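PDB 4AT2: 3-ketosteroid-delta4-5alpha-dehydrogenase, which catalyses the FAD-dependent dehydrogenation of 3-ketosteroids between C4 and C5, probably as a step in bacterial steroid breakdown. Local coordinates for residues 39-44 with 249-254; 92-97 with 134-139; 322-327 with 404-409. All coordinates share one frame; numbering follows the deposited sequence.

Contact 1: residues 39-44 with 249-254; sequences DYEADV and AVRARR
Glu41 and Arg251 are cross-strand neighbours on one face of a parallel strand pair, their side chains crossing at a slant and joined by a salt bridge. The Arg251 chain bends at chi3 (89°), turning NE to Glu41 OE1 at 3.1 Å; the oxygen lies in the guanidinium plane, while NE comes from above the carboxylate, planes 53° apart. Asp43 takes two arginines differently. Arg253 NH1 meets Asp43 OD1 at 3.0 Å, near the guanidinium plane, at its edge, but again well above the carboxylate plane. The Arg254 guanidinium instead stacks on the carboxylate, planes 18° apart; Arg254 NH2 is 3.5 Å from Asp43 OD2, no N-H aimed at it, a pairing of charges alone, and a water joins Asp43 OD1 to Arg254 NH2. Asp43 OD2 accepts from Asp66 N, and Arg254 NH1 gives to Ala507 O. On the other face Tyr40 CD1 rests on Val250 CG2 at 4.0 Å. Backbone bonds include Arg251 N to Tyr40 O (2.9 Å); Asp39 OD2 takes Ala249 N (2.8 Å). Strand 40-42 edges a mixed sheet beside 246-252; the Tyr40, Val250 and Ala42 face packs on Leu68 of strand 67-70, in the parallel sheet both segments enter after their corners.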
# COMPACT_ATOMS: atom_id res chain seq x y z
N ASP A 39 -7.38 12.47 -38.13
CA ASP A 39 -8.27 13.61 -38.03
C ASP A 39 -7.53 14.88 -37.65
O ASP A 39 -7.90 15.98 -38.08
CB ASP A 39 -9.38 13.34 -37.02
CG ASP A 39 -10.25 12.19 -37.43
OD1 ASP A 39 -11.23 12.43 -38.15
OD2 ASP A 39 -9.93 11.03 -37.08
N TYR A 40 -6.48 14.73 -36.85
CA TYR A 40 -5.65 15.83 -36.41
C TYR A 40 -4.21 15.34 -36.39
O TYR A 40 -3.97 14.13 -36.28
CB TYR A 40 -6.04 16.31 -35.00
CG TYR A 40 -7.48 16.76 -34.83
CD1 TYR A 40 -8.46 15.84 -34.46
CD2 TYR A 40 -7.85 18.09 -35.00
CE1 TYR A 40 -9.78 16.23 -34.30
CE2 TYR A 40 -9.17 18.50 -34.83
CZ TYR A 40 -10.13 17.56 -34.48
OH TYR A 40 -11.45 17.93 -34.30
N GLU A 41 -3.27 16.27 -36.51
CA GLU A 41 -1.84 15.95 -36.43
C GLU A 41 -1.10 17.08 -35.71
O GLU A 41 -1.44 18.25 -35.86
CB GLU A 41 -1.21 15.76 -37.82
CG GLU A 41 -1.83 14.67 -38.67
CD GLU A 41 -1.22 14.61 -40.07
OE1 GLU A 41 0.01 14.43 -40.18
OE2 GLU A 41 -1.98 14.74 -41.06
N ALA A 42 -0.09 16.71 -34.93
CA ALA A 42 0.79 17.66 -34.25
C ALA A 42 2.14 17.00 -34.02
O ALA A 42 2.30 15.80 -34.23
CB ALA A 42 0.19 18.10 -32.92
N ASP A 43 3.12 17.78 -33.59
CA ASP A 43 4.41 17.21 -33.20
C ASP A 43 4.28 16.61 -31.81
O ASP A 43 4.66 15.46 -31.58
CB ASP A 43 5.50 18.28 -33.17
CG ASP A 43 5.86 18.78 -34.54
OD1 ASP A 43 5.78 18.00 -35.51
OD2 ASP A 43 6.23 19.96 -34.63
N VAL A 44 3.74 17.40 -30.89
CA VAL A 44 3.55 16.98 -29.51
C VAL A 44 2.06 17.02 -29.20
O VAL A 44 1.41 18.06 -29.34
CB VAL A 44 4.36 17.85 -28.53
CG1 VAL A 44 4.03 17.50 -27.08
CG2 VAL A 44 5.85 17.67 -28.79
N ALA A 249 -8.71 9.97 -34.77
CA ALA A 249 -7.30 9.60 -34.54
C ALA A 249 -6.43 10.85 -34.63
O ALA A 249 -6.61 11.67 -35.52
CB ALA A 249 -6.85 8.55 -35.55
N VAL A 250 -5.50 10.98 -33.70
CA VAL A 250 -4.64 12.16 -33.63
C VAL A 250 -3.19 11.72 -33.71
O VAL A 250 -2.74 10.94 -32.87
CB VAL A 250 -4.87 12.95 -32.31
CG1 VAL A 250 -3.96 14.16 -32.26
CG2 VAL A 250 -6.34 13.37 -32.17
N ARG A 251 -2.47 12.23 -34.71
CA ARG A 251 -1.08 11.83 -34.94
C ARG A 251 -0.12 12.68 -34.12
O ARG A 251 -0.30 13.90 -34.03
CB ARG A 251 -0.72 11.94 -36.42
CG ARG A 251 0.56 11.20 -36.74
CD ARG A 251 0.67 10.87 -38.21
NE ARG A 251 1.31 11.93 -38.97
CZ ARG A 251 2.63 12.10 -39.06
NH1 ARG A 251 3.46 11.28 -38.42
NH2 ARG A 251 3.13 13.09 -39.79
N ALA A 252 0.87 12.03 -33.51
CA ALA A 252 1.91 12.70 -32.72
C ALA A 252 3.26 12.39 -33.35
O ALA A 252 3.80 11.29 -33.14
CB ALA A 252 1.87 12.23 -31.26
N ARG A 253 3.81 13.33 -34.11
CA ARG A 253 5.07 13.08 -34.82
C ARG A 253 6.26 12.84 -33.88
O ARG A 253 7.14 12.04 -34.20
CB ARG A 253 5.41 14.22 -35.80
CG ARG A 253 4.33 14.52 -36.83
CD ARG A 253 4.74 15.69 -37.70
NE ARG A 253 3.63 16.21 -38.50
CZ ARG A 253 2.92 17.30 -38.20
NH1 ARG A 253 3.20 18.03 -37.12
NH2 ARG A 253 1.93 17.67 -39.00
N ARG A 254 6.29 13.53 -32.75
CA ARG A 254 7.43 13.48 -31.83
C ARG A 254 7.11 12.85 -30.49
O ARG A 254 7.94 12.16 -29.90
CB ARG A 254 8.02 14.88 -31.61
CG ARG A 254 8.43 15.59 -32.90
CD ARG A 254 9.15 16.89 -32.59
NE ARG A 254 9.26 17.76 -33.77
CZ ARG A 254 9.70 19.01 -33.73
NH1 ARG A 254 10.10 19.56 -32.59
NH2 ARG A 254 9.76 19.72 -34.86
O HOH W 1 0.09 20.12 -38.07
O HOH W 2 7.98 18.45 -36.93

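Contact 2: residues 92-97 with 134-139; sequences GTPLQK and EHYNWL
A capping box opens the short helix 94-98, and the turn it stabilises packs against helix 132-141 through one aromatic ring, that of Tyr136. Both helices belong to the FAD-binding region of the protein, although Leu95 stays about 13 Å from the flavin nucleotide, so this is structural packing. Thr93 is the N-cap: its OG1 receives Gln96 N at 3.0 Å in a nearly straight bond (172°). In return Gln96 OE1 accepts Thr93 N, in the carbonyl plane and on a lone pair, and also takes Gly92 N, so two amides grip one oxygen. With chi1 at 66°, Thr93 OG1 lies between the backbone N and the carbonyl carbon, while CG2 reaches Tyr136 CB at 4.0 Å. The same OG1 has a second partner, His186 NE2, and Gln96 NE2 is held by Pro183 O and Asp103 OD2.

Tyr136 carries its ring out from helix 132-141 with CG anti to the backbone N (chi1 174°), and the first turn of the other helix lies along one side of it. Thr93 CB stands over one face, offset toward the rim, with the two side chains crossing nearly at right angles. Pro94 and the tyrosine reach past one another head to tail, Pro94 CD 3.6 Å from Tyr136 CD2. Near the hydroxyl end, on the same side of the ring, Leu95 CB lies 3.6 Å from Tyr136 OH. Phe146 and His186 also meet this ring. Next to it, the amide of Asn137 leans across to the proline, bringing OD1 to 3.5 Å from Pro94 CG.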
# COMPACT_ATOMS: atom_id res chain seq x y z
N GLY A 92 15.48 28.02 -1.26
CA GLY A 92 15.87 29.43 -1.28
C GLY A 92 15.21 30.25 -2.37
O GLY A 92 15.88 30.98 -3.09
N THR A 93 13.89 30.16 -2.50
CA THR A 93 13.19 30.95 -3.52
C THR A 93 13.22 32.43 -3.14
O THR A 93 13.39 32.76 -1.96
CB THR A 93 11.72 30.52 -3.69
OG1 THR A 93 11.00 30.83 -2.49
CG2 THR A 93 11.63 29.01 -3.96
N PRO A 94 13.01 33.33 -4.12
CA PRO A 94 12.90 34.74 -3.75
C PRO A 94 11.78 35.00 -2.73
O PRO A 94 11.88 35.92 -1.92
CB PRO A 94 12.58 35.41 -5.09
CG PRO A 94 13.32 34.56 -6.08
CD PRO A 94 13.09 33.16 -5.58
N LEU A 95 10.71 34.20 -2.78
CA LEU A 95 9.62 34.36 -1.81
C LEU A 95 10.07 33.98 -0.39
O LEU A 95 9.82 34.73 0.57
CB LEU A 95 8.41 33.52 -2.23
CG LEU A 95 7.03 34.10 -1.92
CD1 LEU A 95 5.97 33.03 -2.16
CD2 LEU A 95 6.84 34.67 -0.53
N GLN A 96 10.73 32.82 -0.26
CA GLN A 96 11.27 32.42 1.04
C GLN A 96 12.20 33.51 1.59
O GLN A 96 12.09 33.89 2.74
CB GLN A 96 12.03 31.09 0.96
CG GLN A 96 11.12 29.88 0.76
CD GLN A 96 11.93 28.60 0.59
OE1 GLN A 96 12.85 28.56 -0.21
NE2 GLN A 96 11.58 27.56 1.33
N LYS A 97 13.09 34.02 0.74
CA LYS A 97 14.07 35.04 1.17
C LYS A 97 13.36 36.32 1.62
O LYS A 97 13.70 36.91 2.67
CB LYS A 97 15.08 35.32 0.05
CG LYS A 97 16.04 34.16 -0.17
CD LYS A 97 17.03 34.43 -1.30
CE LYS A 97 17.96 33.24 -1.50
NZ LYS A 97 18.98 33.07 -0.43
N GLU A 134 14.75 27.56 -9.70
CA GLU A 134 14.59 27.84 -11.14
C GLU A 134 13.12 27.71 -11.53
O GLU A 134 12.60 28.53 -12.31
CB GLU A 134 15.46 26.91 -11.99
CG GLU A 134 15.49 27.24 -13.49
CD GLU A 134 14.27 26.75 -14.27
OE1 GLU A 134 13.54 25.88 -13.75
OE2 GLU A 134 14.03 27.24 -15.40
N HIS A 135 12.44 26.71 -10.98
CA HIS A 135 11.05 26.47 -11.32
C HIS A 135 10.14 27.55 -10.79
O HIS A 135 9.22 27.99 -11.49
CB HIS A 135 10.63 25.08 -10.87
CG HIS A 135 9.25 24.68 -11.33
ND1 HIS A 135 8.89 24.67 -12.63
CD2 HIS A 135 8.13 24.28 -10.60
CE1 HIS A 135 7.59 24.29 -12.73
NE2 HIS A 135 7.14 24.05 -11.49
N TYR A 136 10.40 28.03 -9.57
CA TYR A 136 9.64 29.16 -9.02
C TYR A 136 9.78 30.35 -9.96
O TYR A 136 8.79 30.99 -10.30
CB TYR A 136 10.14 29.55 -7.62
CG TYR A 136 9.47 30.81 -7.09
CD1 TYR A 136 8.21 30.75 -6.49
CD2 TYR A 136 10.08 32.05 -7.22
CE1 TYR A 136 7.58 31.91 -6.02
CE2 TYR A 136 9.47 33.21 -6.77
CZ TYR A 136 8.22 33.14 -6.16
OH TYR A 136 7.61 34.29 -5.70
N ASN A 137 11.02 30.65 -10.34
CA ASN A 137 11.31 31.77 -11.23
C ASN A 137 10.65 31.62 -12.60
O ASN A 137 10.18 32.59 -13.18
CB ASN A 137 12.83 31.94 -11.36
CG ASN A 137 13.47 32.41 -10.07
OD1 ASN A 137 12.80 33.03 -9.23
ND2 ASN A 137 14.75 32.11 -9.89
N TRP A 138 10.60 30.39 -13.09
CA TRP A 138 9.95 30.05 -14.34
C TRP A 138 8.47 30.35 -14.27
O TRP A 138 7.91 30.94 -15.20
CB TRP A 138 10.21 28.58 -14.65
CG TRP A 138 9.74 28.12 -16.00
CD1 TRP A 138 10.46 28.07 -17.19
CD2 TRP A 138 8.41 27.60 -16.33
NE1 TRP A 138 9.69 27.57 -18.20
CE2 TRP A 138 8.45 27.28 -17.75
CE3 TRP A 138 7.24 27.38 -15.61
CZ2 TRP A 138 7.35 26.75 -18.41
CZ3 TRP A 138 6.13 26.86 -16.29
CH2 TRP A 138 6.19 26.54 -17.65
N LEU A 139 7.82 29.99 -13.16
CA LEU A 139 6.40 30.29 -12.97
C LEU A 139 6.14 31.79 -12.92
O LEU A 139 5.20 32.29 -13.55
CB LEU A 139 5.87 29.63 -11.69
CG LEU A 139 5.88 28.11 -11.72
CD1 LEU A 139 5.66 27.54 -10.30
CD2 LEU A 139 4.84 27.58 -12.70

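Contact 3: residues 322-327 with 404-409; sequences RGILVN and STVEVY
The Tyr409 ring receives Ile324 CG2 over one face, and this CH-pi contact is the main meeting of strand 324-326 with helix 401-413. The methyl lies 3.7 Å from the ring centroid and only 15° off the normal. It is displaced slightly toward the hydroxyl end, where its closest ring atom is Tyr409 CZ at 3.6 Å. The tyrosine reaches from the helix toward the strand and the isoleucine from the strand toward the helix. At the tip of the ring, Tyr409 OH is hydrogen-bonded to Lys423 NZ, which ties down the polar end while the face takes the methyl.

The other branch of Ile324 serves the preceding turn of the helix. Its chi1 of 58° sets CG1 between the backbone N and the carbonyl carbon, and the extended chain beyond delivers CD1 to two methyls, Thr405 CG2 at 4.0 Å and Val406 CG2 at 4.2 Å. Thr405 CG2 is shared, for Val326 CG1 also touches it at 4.0 Å; the threonine thus turns its methyl to the strand, while OG1 bonds to the backbone oxygens of Gly330 and Ala401.

Strand 324-326 is an outermost strand of a four-stranded antiparallel sheet, paired with 356-360. The helical segment 404-409 runs roughly antiparallel to strand 324-326, their directions 147° apart, while Ser404 and Val408 pack on the second subunit.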
# COMPACT_ATOMS: atom_id res chain seq x y z
N ARG A 322 -5.37 23.35 19.63
CA ARG A 322 -5.64 23.79 20.99
C ARG A 322 -6.20 22.69 21.89
O ARG A 322 -6.52 22.94 23.06
CB ARG A 322 -6.58 25.01 20.98
CG ARG A 322 -5.90 26.26 20.45
CD ARG A 322 -6.89 27.39 20.23
NE ARG A 322 -6.16 28.62 19.96
CZ ARG A 322 -5.68 28.99 18.77
NH1 ARG A 322 -5.89 28.24 17.68
NH2 ARG A 322 -4.99 30.12 18.67
N GLY A 323 -6.33 21.48 21.37
CA GLY A 323 -6.74 20.34 22.19
C GLY A 323 -5.78 19.18 22.05
O GLY A 323 -4.64 19.33 21.57
N ILE A 324 -6.23 18.00 22.47
CA ILE A 324 -5.51 16.77 22.15
C ILE A 324 -6.38 15.82 21.36
O ILE A 324 -7.58 15.67 21.64
CB ILE A 324 -4.93 16.07 23.40
CG1 ILE A 324 -6.03 15.72 24.42
CG2 ILE A 324 -3.89 16.97 24.04
CD1 ILE A 324 -5.58 14.73 25.47
N LEU A 325 -5.78 15.20 20.35
CA LEU A 325 -6.47 14.16 19.61
C LEU A 325 -6.26 12.82 20.29
O LEU A 325 -5.14 12.47 20.65
CB LEU A 325 -5.95 14.08 18.17
CG LEU A 325 -6.42 15.20 17.25
CD1 LEU A 325 -5.60 15.19 15.97
CD2 LEU A 325 -7.92 15.13 16.95
N VAL A 326 -7.34 12.09 20.51
CA VAL A 326 -7.22 10.73 21.03
C VAL A 326 -7.86 9.74 20.07
O VAL A 326 -8.79 10.09 19.35
CB VAL A 326 -7.77 10.57 22.47
CG1 VAL A 326 -6.99 11.46 23.43
CG2 VAL A 326 -9.28 10.83 22.53
N ASN A 327 -7.34 8.52 20.05
CA ASN A 327 -7.93 7.47 19.23
C ASN A 327 -9.12 6.80 19.93
O ASN A 327 -9.61 7.29 20.96
CB ASN A 327 -6.83 6.47 18.82
CG ASN A 327 -6.23 5.73 20.00
OD1 ASN A 327 -6.78 5.72 21.11
ND2 ASN A 327 -5.10 5.08 19.76
N SER A 404 -6.50 8.84 32.33
CA SER A 404 -5.06 8.66 32.46
C SER A 404 -4.30 9.42 31.37
O SER A 404 -3.28 10.04 31.66
CB SER A 404 -4.67 7.18 32.46
OG SER A 404 -5.03 6.54 31.25
N THR A 405 -4.80 9.38 30.14
CA THR A 405 -4.20 10.16 29.05
C THR A 405 -4.10 11.63 29.42
O THR A 405 -3.05 12.26 29.24
CB THR A 405 -5.04 9.99 27.76
OG1 THR A 405 -4.82 8.66 27.28
CG2 THR A 405 -4.65 11.01 26.66
N VAL A 406 -5.18 12.18 29.97
CA VAL A 406 -5.22 13.60 30.30
C VAL A 406 -4.34 13.89 31.53
O VAL A 406 -3.66 14.93 31.58
CB VAL A 406 -6.67 14.10 30.48
CG1 VAL A 406 -6.69 15.54 31.00
CG2 VAL A 406 -7.42 13.99 29.17
N GLU A 407 -4.33 12.98 32.50
CA GLU A 407 -3.50 13.17 33.70
C GLU A 407 -2.01 13.28 33.32
O GLU A 407 -1.31 14.19 33.77
CB GLU A 407 -3.70 12.05 34.72
CG GLU A 407 -4.98 12.18 35.54
CD GLU A 407 -5.36 10.90 36.27
OE1 GLU A 407 -4.53 9.97 36.34
OE2 GLU A 407 -6.51 10.83 36.76
N VAL A 408 -1.55 12.35 32.49
CA VAL A 408 -0.14 12.31 32.09
C VAL A 408 0.18 13.52 31.21
O VAL A 408 1.19 14.21 31.41
CB VAL A 408 0.21 10.97 31.39
CG1 VAL A 408 1.65 10.98 30.83
CG2 VAL A 408 0.03 9.82 32.37
N TYR A 409 -0.72 13.83 30.28
CA TYR A 409 -0.52 14.99 29.41
C TYR A 409 -0.40 16.25 30.25
O TYR A 409 0.51 17.06 30.04
CB TYR A 409 -1.67 15.13 28.42
CG TYR A 409 -1.53 16.34 27.52
CD1 TYR A 409 -0.73 16.29 26.38
CD2 TYR A 409 -2.19 17.54 27.81
CE1 TYR A 409 -0.59 17.40 25.56
CE2 TYR A 409 -2.06 18.65 26.99
CZ TYR A 409 -1.26 18.56 25.87
OH TYR A 409 -1.11 19.65 25.04

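How the contacts relate
Contact 1 lies at one end of the elongated chain and contact 3 at the other, their centres 60 Å apart on opposite sides of the chain's centre. Contact 2 is the most central, 19 Å from that centre, and comes within about 13 Å of contact 1 by nearest atoms. None shares an element with another: contact 1 pairs two strands, contact 2 two helices, contact 3 a strand with a helix. Chemistry follows place. The partly exposed strand pair combines backbone hydrogen bonds with a charged network, whereas the two buried contacts rely on aliphatic groups against a tyrosine, with polar bonds directed within a segment or to neighbours.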